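Local coordinates for conserved hypothetical protein (Sulfolobus solfataricus, PDB 2GF6) that binds coenzyme A and is a putative thioesterase of the hot dog fold, probably hydrolysing fatty acyl-CoA thioesters, at residues 70-82 with 93-105. Residues are numbered along the deposited sequence; the frame is centred on the assembly and turned at random.
Sequences PVKLGDKLTVLLN and FEFKVLKDGELTT. With COA (coenzyme A), chain F.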
loop_
_atom_site.group_PDB
_atom_site.type_symbol
_atom_site.label_atom_id
_atom_site.label_comp_id
_atom_site.label_asym_id
_atom_site.label_seq_id
_atom_site.Cartn_x
_atom_site.Cartn_y
_atom_site.Cartn_z
ATOM N N PRO A 70 -11.353 16.872 -0.290
ATOM C CA PRO A 70 -10.112 16.180 -0.058
ATOM C C PRO A 70 -9.778 16.171 1.426
ATOM O O PRO A 70 -10.218 17.050 2.164
ATOM C CB PRO A 70 -9.102 17.039 -0.801
ATOM C CG PRO A 70 -9.647 18.454 -0.599
ATOM C CD PRO A 70 -11.131 18.275 -0.710
ATOM N N VAL A 71 -8.992 15.187 1.849
ATOM C CA VAL A 71 -8.362 15.225 3.161
ATOM C C VAL A 71 -6.835 15.138 2.998
ATOM O O VAL A 71 -6.311 14.493 2.078
ATOM C CB VAL A 71 -8.929 14.121 4.146
ATOM C CG1 VAL A 71 -10.386 14.402 4.440
ATOM C CG2 VAL A 71 -8.793 12.729 3.606
ATOM N N LYS A 72 -6.140 15.760 3.930
ATOM C CA LYS A 72 -4.723 16.009 3.817
ATOM C C LYS A 72 -3.948 15.472 4.987
ATOM O O LYS A 72 -4.505 15.065 6.009
ATOM C CB LYS A 72 -4.481 17.519 3.719
ATOM C CG LYS A 72 -5.239 18.147 2.556
ATOM C CD LYS A 72 -5.072 19.646 2.486
ATOM C CE LYS A 72 -3.617 20.010 2.221
ATOM N NZ LYS A 72 -3.457 21.201 1.348
ATOM N N LEU A 73 -2.632 15.521 4.839
ATOM C CA LEU A 73 -1.747 14.980 5.843
ATOM C C LEU A 73 -1.983 15.712 7.154
ATOM O O LEU A 73 -1.914 16.935 7.205
ATOM C CB LEU A 73 -0.310 15.135 5.377
ATOM C CG LEU A 73 0.815 14.692 6.295
ATOM C CD1 LEU A 73 0.836 13.215 6.491
ATOM C CD2 LEU A 73 2.140 15.207 5.664
ATOM N N GLY A 74 -2.275 14.970 8.219
ATOM C CA GLY A 74 -2.479 15.601 9.527
ATOM C C GLY A 74 -3.938 15.807 9.911
ATOM O O GLY A 74 -4.250 15.928 11.097
ATOM N N ASP A 75 -4.848 15.844 8.936
ATOM C CA ASP A 75 -6.255 16.078 9.259
ATOM C C ASP A 75 -6.730 14.970 10.181
ATOM O O ASP A 75 -6.355 13.822 9.994
ATOM C CB ASP A 75 -7.104 16.115 7.985
ATOM C CG ASP A 75 -6.932 17.412 7.201
ATOM O OD1 ASP A 75 -6.261 18.362 7.719
ATOM O OD2 ASP A 75 -7.480 17.486 6.081
ATOM N N LYS A 76 -7.516 15.325 11.198
ATOM C CA LYS A 76 -8.245 14.328 11.982
ATOM C C LYS A 76 -9.582 14.064 11.328
ATOM O O LYS A 76 -10.246 14.998 10.871
ATOM C CB LYS A 76 -8.512 14.807 13.407
ATOM C CG LYS A 76 -7.274 14.931 14.271
ATOM C CD LYS A 76 -7.624 15.322 15.734
ATOM C CE LYS A 76 -8.512 16.594 15.878
ATOM N NZ LYS A 76 -7.805 17.885 15.602
ATOM N N LEU A 77 -10.010 12.807 11.366
ATOM C CA LEU A 77 -11.240 12.370 10.715
ATOM C C LEU A 77 -12.113 11.568 11.667
ATOM O O LEU A 77 -11.626 10.943 12.596
ATOM C CB LEU A 77 -10.919 11.498 9.504
ATOM C CG LEU A 77 -9.895 12.060 8.527
ATOM C CD1 LEU A 77 -9.667 11.067 7.458
ATOM C CD2 LEU A 77 -10.324 13.382 7.923
ATOM N N THR A 78 -13.412 11.621 11.433
ATOM C CA THR A 78 -14.373 10.849 12.173
ATOM C C THR A 78 -15.116 10.056 11.112
ATOM O O THR A 78 -15.615 10.619 10.156
ATOM C CB THR A 78 -15.333 11.785 12.961
ATOM O OG1 THR A 78 -14.614 12.442 14.009
ATOM C CG2 THR A 78 -16.498 11.010 13.568
ATOM N N VAL A 79 -15.114 8.734 11.240
ATOM C CA VAL A 79 -15.921 7.891 10.383
ATOM C C VAL A 79 -17.185 7.496 11.173
ATOM O O VAL A 79 -17.107 7.100 12.330
ATOM C CB VAL A 79 -15.128 6.634 9.894
ATOM C CG1 VAL A 79 -15.844 5.939 8.755
ATOM C CG2 VAL A 79 -13.694 7.016 9.495
ATOM N N LEU A 80 -18.336 7.649 10.519
ATOM C CA LEU A 80 -19.642 7.223 11.009
ATOM C C LEU A 80 -20.088 5.984 10.232
ATOM O O LEU A 80 -20.116 5.992 9.014
ATOM C CB LEU A 80 -20.671 8.353 10.836
ATOM C CG LEU A 80 -20.270 9.733 11.370
ATOM C CD1 LEU A 80 -21.374 10.737 11.229
ATOM C CD2 LEU A 80 -19.871 9.655 12.827
ATOM N N LEU A 81 -20.451 4.925 10.946
ATOM C CA LEU A 81 -20.878 3.684 10.311
ATOM C C LEU A 81 -22.375 3.426 10.467
ATOM O O LEU A 81 -22.941 3.637 11.541
ATOM C CB LEU A 81 -20.112 2.503 10.908
ATOM C CG LEU A 81 -20.024 1.234 10.047
ATOM C CD1 LEU A 81 -19.105 1.435 8.832
ATOM C CD2 LEU A 81 -19.522 0.108 10.907
ATOM N N ASN A 82 -22.988 2.938 9.392
ATOM C CA ASN A 82 -24.360 2.464 9.428
ATOM C C ASN A 82 -24.458 1.082 8.791
ATOM O O ASN A 82 -24.636 0.970 7.586
ATOM C CB ASN A 82 -25.264 3.436 8.674
ATOM C CG ASN A 82 -26.752 3.078 8.792
ATOM O OD1 ASN A 82 -27.282 3.037 9.887
ATOM N ND2 ASN A 82 -27.423 2.851 7.656
ATOM N N PHE A 93 -22.152 -1.961 4.723
ATOM C CA PHE A 93 -21.571 -1.071 5.684
ATOM C C PHE A 93 -21.504 0.277 5.024
ATOM O O PHE A 93 -20.596 0.512 4.254
ATOM C CB PHE A 93 -20.162 -1.549 6.051
ATOM C CG PHE A 93 -20.142 -2.740 6.967
ATOM C CD1 PHE A 93 -20.521 -2.609 8.292
ATOM C CD2 PHE A 93 -19.735 -3.996 6.514
ATOM C CE1 PHE A 93 -20.491 -3.697 9.154
ATOM C CE2 PHE A 93 -19.709 -5.084 7.379
ATOM C CZ PHE A 93 -20.093 -4.935 8.696
ATOM N N GLU A 94 -22.502 1.121 5.278
ATOM C CA GLU A 94 -22.533 2.518 4.799
ATOM C C GLU A 94 -21.663 3.379 5.709
ATOM O O GLU A 94 -21.647 3.157 6.913
ATOM C CB GLU A 94 -23.951 3.064 4.833
ATOM C CG GLU A 94 -25.018 2.213 4.137
ATOM C CD GLU A 94 -26.411 2.893 4.100
ATOM O OE1 GLU A 94 -26.802 3.600 5.061
ATOM O OE2 GLU A 94 -27.139 2.693 3.108
ATOM N N PHE A 95 -20.956 4.366 5.156
ATOM C CA PHE A 95 -20.080 5.202 5.968
ATOM C C PHE A 95 -20.024 6.637 5.475
ATOM O O PHE A 95 -20.233 6.888 4.291
ATOM C CB PHE A 95 -18.664 4.619 6.032
ATOM C CG PHE A 95 -17.940 4.617 4.711
ATOM C CD1 PHE A 95 -17.308 5.775 4.239
ATOM C CD2 PHE A 95 -17.856 3.449 3.935
ATOM C CE1 PHE A 95 -16.631 5.781 3.019
ATOM C CE2 PHE A 95 -17.172 3.459 2.703
ATOM C CZ PHE A 95 -16.561 4.635 2.253
ATOM N N LYS A 96 -19.757 7.559 6.402
ATOM C CA LYS A 96 -19.490 8.959 6.099
ATOM C C LYS A 96 -18.189 9.318 6.758
ATOM O O LYS A 96 -17.923 8.871 7.876
ATOM C CB LYS A 96 -20.571 9.866 6.668
ATOM C CG LYS A 96 -21.980 9.520 6.225
ATOM C CD LYS A 96 -23.021 10.458 6.809
ATOM C CE LYS A 96 -24.383 10.240 6.134
ATOM N NZ LYS A 96 -25.349 11.312 6.499
ATOM N N VAL A 97 -17.383 10.133 6.079
ATOM C CA VAL A 97 -16.200 10.726 6.696
ATOM C C VAL A 97 -16.422 12.216 6.928
ATOM O O VAL A 97 -16.892 12.931 6.043
ATOM C CB VAL A 97 -14.931 10.501 5.867
ATOM C CG1 VAL A 97 -13.689 11.069 6.589
ATOM C CG2 VAL A 97 -14.732 9.017 5.601
ATOM N N LEU A 98 -16.111 12.666 8.135
ATOM C CA LEU A 98 -16.208 14.095 8.484
ATOM C C LEU A 98 -14.843 14.663 8.833
ATOM O O LEU A 98 -13.948 13.955 9.318
ATOM C CB LEU A 98 -17.138 14.324 9.674
ATOM C CG LEU A 98 -18.635 14.100 9.536
ATOM C CD1 LEU A 98 -18.948 12.679 9.168
ATOM C CD2 LEU A 98 -19.266 14.449 10.851
ATOM N N LYS A 99 -14.706 15.957 8.619
ATOM C CA LYS A 99 -13.508 16.663 9.008
ATOM C C LYS A 99 -13.938 18.010 9.558
ATOM O O LYS A 99 -14.671 18.747 8.901
ATOM C CB LYS A 99 -12.597 16.831 7.815
ATOM C CG LYS A 99 -11.260 17.358 8.171
ATOM C CD LYS A 99 -10.485 17.678 6.928
ATOM C CE LYS A 99 -10.313 19.165 6.731
ATOM N NZ LYS A 99 -9.244 19.434 5.697
ATOM N N ASP A 100 -13.511 18.306 10.779
ATOM C CA ASP A 100 -14.010 19.467 11.509
ATOM C C ASP A 100 -15.530 19.501 11.382
ATOM O O ASP A 100 -16.115 20.549 11.117
ATOM C CB ASP A 100 -13.405 20.782 10.978
ATOM C CG ASP A 100 -11.870 20.753 10.889
ATOM O OD1 ASP A 100 -11.201 20.324 11.860
ATOM O OD2 ASP A 100 -11.334 21.180 9.842
ATOM N N GLY A 101 -16.155 18.345 11.552
ATOM C CA GLY A 101 -17.589 18.213 11.403
ATOM C C GLY A 101 -18.226 18.601 10.067
ATOM O O GLY A 101 -19.434 18.834 10.025
ATOM N N GLU A 102 -17.455 18.680 8.978
ATOM C CA GLU A 102 -18.038 18.801 7.627
ATOM C C GLU A 102 -17.852 17.506 6.812
ATOM O O GLU A 102 -16.814 16.826 6.929
ATOM C CB GLU A 102 -17.424 20.003 6.901
ATOM C CG GLU A 102 -17.844 21.363 7.479
ATOM C CD GLU A 102 -19.297 21.780 7.122
ATOM O OE1 GLU A 102 -19.904 21.139 6.228
ATOM O OE2 GLU A 102 -19.832 22.750 7.727
ATOM N N LEU A 103 -18.849 17.167 5.988
ATOM C CA LEU A 103 -18.843 15.913 5.223
ATOM C C LEU A 103 -17.829 16.000 4.121
ATOM O O LEU A 103 -17.894 16.908 3.310
ATOM C CB LEU A 103 -20.203 15.645 4.598
ATOM C CG LEU A 103 -20.355 14.415 3.712
ATOM C CD1 LEU A 103 -20.422 13.131 4.543
ATOM C CD2 LEU A 103 -21.585 14.548 2.866
ATOM N N THR A 104 -16.888 15.061 4.107
ATOM C CA THR A 104 -15.874 14.979 3.086
ATOM C C THR A 104 -16.091 13.818 2.149
ATOM O O THR A 104 -15.757 13.927 0.983
ATOM C CB THR A 104 -14.445 14.801 3.658
ATOM O OG1 THR A 104 -14.348 13.523 4.326
ATOM C CG2 THR A 104 -14.067 15.972 4.571
ATOM N N THR A 105 -16.664 12.729 2.644
ATOM C CA THR A 105 -16.713 11.488 1.895
ATOM C C THR A 105 -17.908 10.691 2.341
ATOM O O THR A 105 -18.247 10.720 3.516
ATOM C CB THR A 105 -15.478 10.632 2.215
ATOM O OG1 THR A 105 -14.341 11.474 2.510
ATOM C CG2 THR A 105 -15.172 9.606 1.104
HETATM N N1A COA F . -20.375 12.134 -11.100
HETATM C C2A COA F . -20.659 12.858 -12.249
HETATM N N3A COA F . -20.324 14.197 -12.330
HETATM C C4A COA F . -19.728 14.809 -11.286
HETATM C C5A COA F . -19.440 14.111 -10.121
HETATM C C6A COA F . -19.761 12.766 -10.027
HETATM N N6A COA F . -19.460 12.101 -8.915
HETATM N N7A COA F . -18.857 14.961 -9.253
HETATM C C8A COA F . -18.765 16.169 -9.835
HETATM N N9A COA F . -19.305 16.093 -11.094
HETATM C C1B COA F . -19.527 17.208 -12.042
HETATM C C2B COA F . -20.289 18.366 -11.407
HETATM O O2B COA F . -21.675 18.257 -11.584
HETATM C C3B COA F . -19.713 19.548 -12.141
HETATM O O3B COA F . -20.324 19.676 -13.394
HETATM P P3B COA F . -21.072 21.053 -13.738
HETATM O O7A COA F . -21.673 20.898 -15.114
HETATM O O8A COA F . -20.065 22.205 -13.704
HETATM O O9A COA F . -22.183 21.208 -12.714
HETATM C C4B COA F . -18.269 19.168 -12.361
HETATM O O4B COA F . -18.299 17.758 -12.499
HETATM C C5B COA F . -17.391 19.564 -11.183
HETATM O O5B COA F . -18.076 19.427 -9.958
HETATM P P1A COA F . -18.012 20.608 -8.865
HETATM O O1A COA F . -18.588 20.141 -7.545
HETATM O O2A COA F . -18.738 21.834 -9.352
HETATM O O3A COA F . -16.415 20.814 -8.690
HETATM P P2A COA F . -15.721 21.838 -7.644
HETATM O O4A COA F . -16.684 22.231 -6.560
HETATM O O5A COA F . -15.142 23.013 -8.418
HETATM O O6A COA F . -14.518 21.011 -6.987
HETATM C CBP COA F . -13.544 19.196 -5.930
HETATM C CCP COA F . -14.506 19.610 -7.024
HETATM C CDP COA F . -13.777 20.043 -4.669
HETATM C CEP COA F . -12.131 19.431 -6.466
HETATM C CAP COA F . -13.853 17.747 -5.567
HETATM O OAP COA F . -15.111 17.677 -4.941
HETATM C C9P COA F . -12.842 17.147 -4.634
HETATM O O9P COA F . -11.736 17.851 -4.171
HETATM N N8P COA F . -13.067 15.900 -4.305
HETATM C C7P COA F . -12.159 15.208 -3.433
HETATM C C6P COA F . -11.095 14.552 -4.273
HETATM C C5P COA F . -10.455 13.483 -3.447
HETATM O O5P COA F . -9.955 13.747 -2.347
HETATM N N4P COA F . -10.535 12.290 -3.985
HETATM C C3P COA F . -9.380 11.511 -4.288
HETATM C C2P COA F . -9.131 10.530 -3.172
HETATM S S1P COA F . -9.421 8.813 -3.618
#
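Strands 76-82 and 93-99 pair antiparallel within a beta hairpin of the hot dog sheet, their axes 4.7 Å apart at closest approach. Three hydrogen-bonded pairs, Thr78 with Leu98, Leu80 with Lys96 and Asn82 with Glu94, fix the register; Leu80 N, for example, meets Lys96 O at 2.9 Å, nearly straight at 171°. On the face of Val79, Val97, Leu81 and Phe95, Val79 CG1 packs against Phe95 CB, and Leu81 CD2 reaches Phe93 CD1 at 3.9 Å. This is the face on which the hot dog sheet wraps its long helix: Val79 touches Thr36 and the Phe95 ring meets Phe33, both of helix 26-45. The opposite face carries Leu80 CD1 against Leu98 CD1 (3.7 Å), the two side chains crossing at about a right angle. Further along the same face, Asn82 ND2 donates to Glu94 OE1 (2.8 Å) from above the carboxylate plane, while Glu94 OE2 is salt-bridged to Lys84. Before strand 76-82, a type II turn from Lys72 to Asp75 brings Asp75 to Lys99, whose CG stands anti to its backbone N (chi1 -171°) and whose chain bends at chi3, so that NZ makes a salt bridge to Asp75 OD2 at 2.7 Å from above the carboxylate plane. Lys72 N binds that same oxygen at 3.1 Å from the other face. With an alanine at Asp75 the carboxylate is gone, and the Lys99 charge would probably be left without its mate and Lys72 N without this acceptor. At the start of this loop Pro70 CA comes within 3.3 Å of O5P of coenzyme A, and Trp119 of a second subunit packs on the same proline.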